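Local coordinates for protein amino Transferase (Eubacterium rectale, PDB 3ELE) that probably catalyses the transfer of amino groups as a pyridoxal-5'-phosphate-dependent member of the class I/II aminotransferase family, at residues A[157-169]-A[187-201]. Sequence-based numbering, arbitrary orientation.
Sequences HFQIDFDALEERI and TVYSEETIKKLSDLL
Helix 162-167 and the first turns of helix 191-208 (residues 191-201), neighbours in the large, PLP-binding domain, pack nearly parallel (25°, axes 11.3 Å apart), while the loops leading into them are stitched together by the side-chain amide of Gln-159. Its chain, bent by the turn about its CB-CG bond (chi2 -73°), brings the amide toward the start of the second helix. There OE1 accepts two hydrogen bonds: a short one from Thr-193 OG1 (2.5 Å), in the carbonyl plane and on a lone pair, and a longer one from the N-cap amide, Ser-190 N (3.2 Å). On the other branch NE2 donates to Val-188 O at 3.0 Å; the acceptor lies in the glutamine's amide plane, but NE2 stands well above the plane of the Val-188 carbonyl. Three bonds thus fix the amide's rotation. A leucine in its place would probably leave Val-188 O, Ser-190 N and the Thr-193 hydroxyl without these partners. Beside it, Thr-187 OG1 donates to Phe-158 O (2.6 Å), and Ile-160 CG1 lies over one face of the Tyr-189 ring.

Between the helices Phe-162 is a knob in the hole formed by Thr-193, Lys-196, Leu-197 and Leu-200. Lys-196 CB makes a CH-pi contact with one ring face, 3.9 Å from the centroid, whereas Ile-160 CB lies over the rim of the opposite face. Farther along, Leu-165 CD2 meets Leu-197 CD1, and Ile-169 CD1 touches Leu-201 CD2 at 3.6 Å. Leu-200 CD1 lies against the extended Glu-166, whose carboxylate continues to a salt bridge with Lys-203. Beneath this layer runs the mixed sheet: Leu-165 and Ile-169 rest on strand 126-130, Leu-197 and Leu-201 on strand 173-178.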
# COMPACT_ATOMS: atom_id res chain seq x y z
N HIS A 157 -20.94 27.51 12.52
CA HIS A 157 -21.61 26.18 12.41
C HIS A 157 -20.75 24.99 11.94
O HIS A 157 -21.24 23.86 11.97
CB HIS A 157 -22.82 26.31 11.45
CG HIS A 157 -23.83 27.31 11.90
ND1 HIS A 157 -24.75 27.05 12.90
CD2 HIS A 157 -24.08 28.58 11.48
CE1 HIS A 157 -25.51 28.11 13.08
NE2 HIS A 157 -25.13 29.05 12.23
N PHE A 158 -19.49 25.22 11.54
CA PHE A 158 -18.59 24.18 11.00
C PHE A 158 -19.14 23.44 9.77
O PHE A 158 -19.03 22.21 9.65
CB PHE A 158 -18.04 23.27 12.10
CG PHE A 158 -17.14 23.99 13.06
CD1 PHE A 158 -15.82 24.28 12.69
CD2 PHE A 158 -17.62 24.43 14.30
CE1 PHE A 158 -14.97 24.98 13.58
CE2 PHE A 158 -16.78 25.13 15.18
CZ PHE A 158 -15.45 25.40 14.82
N GLN A 159 -19.74 24.25 8.88
CA GLN A 159 -20.23 23.81 7.58
C GLN A 159 -19.19 24.40 6.60
O GLN A 159 -17.98 24.26 6.84
CB GLN A 159 -21.68 24.26 7.36
CG GLN A 159 -22.70 23.65 8.34
CD GLN A 159 -22.99 22.16 8.09
OE1 GLN A 159 -23.31 21.74 6.96
NE2 GLN A 159 -22.96 21.37 9.17
N ILE A 160 -19.62 25.06 5.53
CA ILE A 160 -18.69 25.62 4.54
C ILE A 160 -18.99 27.09 4.36
O ILE A 160 -20.14 27.47 4.26
CB ILE A 160 -18.82 24.89 3.18
CG1 ILE A 160 -18.50 23.38 3.35
CG2 ILE A 160 -17.90 25.54 2.12
CD1 ILE A 160 -18.54 22.55 2.06
N ASP A 161 -17.93 27.91 4.36
CA ASP A 161 -18.04 29.33 4.02
C ASP A 161 -17.97 29.32 2.49
O ASP A 161 -16.88 29.32 1.91
CB ASP A 161 -16.89 30.12 4.66
CG ASP A 161 -16.89 31.59 4.30
OD1 ASP A 161 -17.48 32.03 3.27
OD2 ASP A 161 -16.20 32.33 5.02
N PHE A 162 -19.14 29.31 1.85
CA PHE A 162 -19.23 29.26 0.38
C PHE A 162 -18.63 30.45 -0.36
O PHE A 162 -18.15 30.27 -1.47
CB PHE A 162 -20.66 28.97 -0.10
CG PHE A 162 -21.12 27.59 0.25
CD1 PHE A 162 -20.58 26.47 -0.41
CD2 PHE A 162 -22.04 27.38 1.28
CE1 PHE A 162 -20.97 25.18 -0.08
CE2 PHE A 162 -22.44 26.09 1.63
CZ PHE A 162 -21.91 24.98 0.94
N ASP A 163 -18.65 31.64 0.26
CA ASP A 163 -18.01 32.83 -0.33
C ASP A 163 -16.48 32.62 -0.40
O ASP A 163 -15.88 32.79 -1.49
CB ASP A 163 -18.35 34.11 0.46
CG ASP A 163 -19.81 34.59 0.23
OD1 ASP A 163 -20.56 33.96 -0.54
OD2 ASP A 163 -20.19 35.63 0.81
N ALA A 164 -15.90 32.22 0.73
CA ALA A 164 -14.47 31.92 0.84
C ALA A 164 -14.10 30.79 -0.13
O ALA A 164 -13.12 30.92 -0.86
CB ALA A 164 -14.09 31.52 2.29
N LEU A 165 -14.91 29.73 -0.19
CA LEU A 165 -14.65 28.60 -1.11
C LEU A 165 -14.65 29.05 -2.56
O LEU A 165 -13.68 28.79 -3.26
CB LEU A 165 -15.62 27.43 -0.92
CG LEU A 165 -15.56 26.25 -1.93
CD1 LEU A 165 -14.13 25.71 -2.14
CD2 LEU A 165 -16.53 25.15 -1.50
N GLU A 166 -15.73 29.72 -2.98
CA GLU A 166 -15.88 30.20 -4.36
C GLU A 166 -14.71 31.09 -4.81
O GLU A 166 -14.27 31.01 -5.95
CB GLU A 166 -17.21 30.96 -4.53
CG GLU A 166 -17.47 31.39 -5.97
CD GLU A 166 -18.87 31.89 -6.26
OE1 GLU A 166 -19.71 31.97 -5.34
OE2 GLU A 166 -19.12 32.21 -7.44
N GLU A 167 -14.25 31.95 -3.89
CA GLU A 167 -13.12 32.86 -4.13
C GLU A 167 -11.79 32.11 -4.36
O GLU A 167 -10.94 32.59 -5.10
CB GLU A 167 -13.01 33.85 -2.95
CG GLU A 167 -12.05 35.01 -3.14
CD GLU A 167 -11.91 35.91 -1.89
OE1 GLU A 167 -12.65 35.73 -0.88
OE2 GLU A 167 -11.04 36.80 -1.92
N ARG A 168 -11.64 30.93 -3.76
CA ARG A 168 -10.42 30.09 -3.92
C ARG A 168 -10.48 29.07 -5.08
O ARG A 168 -9.50 28.35 -5.30
CB ARG A 168 -10.09 29.39 -2.60
CG ARG A 168 -9.61 30.37 -1.56
CD ARG A 168 -9.69 29.84 -0.18
NE ARG A 168 -9.10 30.78 0.79
CZ ARG A 168 -9.66 31.91 1.21
NH1 ARG A 168 -10.86 32.32 0.78
NH2 ARG A 168 -9.01 32.67 2.10
N ILE A 169 -11.61 29.00 -5.78
CA ILE A 169 -11.77 28.14 -6.95
C ILE A 169 -11.26 28.94 -8.15
O ILE A 169 -11.65 30.09 -8.32
CB ILE A 169 -13.25 27.74 -7.20
CG1 ILE A 169 -13.77 26.79 -6.12
CG2 ILE A 169 -13.41 27.07 -8.58
CD1 ILE A 169 -15.28 26.59 -6.18
N THR A 187 -18.07 17.72 12.84
CA THR A 187 -19.21 18.26 12.13
C THR A 187 -19.72 17.24 11.10
O THR A 187 -19.00 16.29 10.76
CB THR A 187 -18.87 19.59 11.41
OG1 THR A 187 -20.09 20.25 11.05
CG2 THR A 187 -17.98 19.35 10.16
N VAL A 188 -20.96 17.42 10.68
CA VAL A 188 -21.58 16.60 9.64
C VAL A 188 -22.24 17.57 8.68
O VAL A 188 -23.10 18.35 9.10
CB VAL A 188 -22.61 15.60 10.18
CG1 VAL A 188 -23.35 14.90 9.02
CG2 VAL A 188 -21.95 14.58 11.06
N TYR A 189 -21.84 17.54 7.42
CA TYR A 189 -22.45 18.44 6.42
C TYR A 189 -23.89 18.03 6.11
O TYR A 189 -24.16 16.85 5.84
CB TYR A 189 -21.64 18.56 5.13
CG TYR A 189 -20.22 19.11 5.28
CD1 TYR A 189 -19.90 20.13 6.20
CD2 TYR A 189 -19.19 18.67 4.43
CE1 TYR A 189 -18.60 20.65 6.30
CE2 TYR A 189 -17.90 19.19 4.53
CZ TYR A 189 -17.61 20.18 5.47
OH TYR A 189 -16.33 20.68 5.56
N SER A 190 -24.80 18.99 6.22
CA SER A 190 -26.22 18.79 5.95
C SER A 190 -26.46 18.63 4.46
O SER A 190 -25.62 19.02 3.65
CB SER A 190 -27.03 20.00 6.43
OG SER A 190 -26.62 21.18 5.73
N GLU A 191 -27.64 18.11 4.11
CA GLU A 191 -28.06 18.00 2.71
C GLU A 191 -27.96 19.36 2.02
O GLU A 191 -27.49 19.44 0.87
CB GLU A 191 -29.50 17.50 2.60
CG GLU A 191 -29.91 17.16 1.18
CD GLU A 191 -31.35 16.71 1.02
OE1 GLU A 191 -32.26 17.30 1.67
OE2 GLU A 191 -31.57 15.81 0.18
N GLU A 192 -28.38 20.41 2.72
CA GLU A 192 -28.33 21.78 2.20
C GLU A 192 -26.88 22.17 1.84
O GLU A 192 -26.64 22.70 0.76
CB GLU A 192 -28.98 22.76 3.19
CG GLU A 192 -29.05 24.20 2.71
CD GLU A 192 -29.76 25.12 3.70
OE1 GLU A 192 -30.68 24.67 4.43
OE2 GLU A 192 -29.42 26.32 3.72
N THR A 193 -25.94 21.90 2.75
CA THR A 193 -24.52 22.18 2.51
C THR A 193 -23.99 21.39 1.30
O THR A 193 -23.32 21.97 0.44
CB THR A 193 -23.69 21.86 3.77
OG1 THR A 193 -24.09 22.76 4.80
CG2 THR A 193 -22.21 22.01 3.53
N ILE A 194 -24.34 20.10 1.22
CA ILE A 194 -23.94 19.23 0.12
C ILE A 194 -24.56 19.72 -1.21
O ILE A 194 -23.87 19.72 -2.23
CB ILE A 194 -24.27 17.72 0.41
CG1 ILE A 194 -23.49 17.19 1.66
CG2 ILE A 194 -23.99 16.83 -0.82
CD1 ILE A 194 -21.93 17.24 1.56
N LYS A 195 -25.83 20.17 -1.19
CA LYS A 195 -26.51 20.72 -2.38
C LYS A 195 -25.87 22.05 -2.86
O LYS A 195 -25.64 22.20 -4.05
CB LYS A 195 -28.02 20.92 -2.16
CG LYS A 195 -28.81 19.62 -2.13
CD LYS A 195 -30.20 19.76 -1.50
CE LYS A 195 -31.15 20.61 -2.31
NZ LYS A 195 -32.50 20.73 -1.62
N LYS A 196 -25.60 22.98 -1.94
CA LYS A 196 -24.95 24.27 -2.31
C LYS A 196 -23.56 24.05 -2.90
O LYS A 196 -23.19 24.70 -3.87
CB LYS A 196 -24.85 25.25 -1.13
CG LYS A 196 -26.18 25.82 -0.66
CD LYS A 196 -26.02 26.93 0.42
CE LYS A 196 -25.43 28.23 -0.19
NZ LYS A 196 -25.54 29.46 0.67
N LEU A 197 -22.80 23.12 -2.30
CA LEU A 197 -21.47 22.71 -2.77
C LEU A 197 -21.56 22.15 -4.17
O LEU A 197 -20.78 22.54 -5.04
CB LEU A 197 -20.87 21.62 -1.87
CG LEU A 197 -19.47 21.10 -2.22
CD1 LEU A 197 -18.47 22.18 -1.97
CD2 LEU A 197 -19.14 19.85 -1.39
N SER A 198 -22.51 21.24 -4.37
CA SER A 198 -22.72 20.62 -5.67
C SER A 198 -23.09 21.64 -6.74
O SER A 198 -22.52 21.61 -7.81
CB SER A 198 -23.75 19.51 -5.57
OG SER A 198 -23.31 18.56 -4.60
N ASP A 199 -23.99 22.57 -6.41
CA ASP A 199 -24.36 23.64 -7.36
C ASP A 199 -23.19 24.57 -7.70
O ASP A 199 -23.01 24.93 -8.85
CB ASP A 199 -25.53 24.49 -6.83
CG ASP A 199 -26.83 23.70 -6.66
OD1 ASP A 199 -27.01 22.64 -7.30
OD2 ASP A 199 -27.68 24.17 -5.88
N LEU A 200 -22.40 24.94 -6.69
CA LEU A 200 -21.23 25.80 -6.86
C LEU A 200 -20.19 25.16 -7.77
O LEU A 200 -19.73 25.79 -8.73
CB LEU A 200 -20.60 26.14 -5.49
CG LEU A 200 -19.32 27.01 -5.46
CD1 LEU A 200 -19.53 28.38 -6.09
CD2 LEU A 200 -18.83 27.11 -4.00
N LEU A 201 -19.83 23.92 -7.48
CA LEU A 201 -18.82 23.18 -8.25
C LEU A 201 -19.26 22.86 -9.67
O LEU A 201 -18.44 22.95 -10.60
CB LEU A 201 -18.35 21.93 -7.49
CG LEU A 201 -17.65 22.16 -6.14
CD1 LEU A 201 -17.08 20.82 -5.66
CD2 LEU A 201 -16.56 23.20 -6.23
O HOH W 1 -16.14 22.26 7.75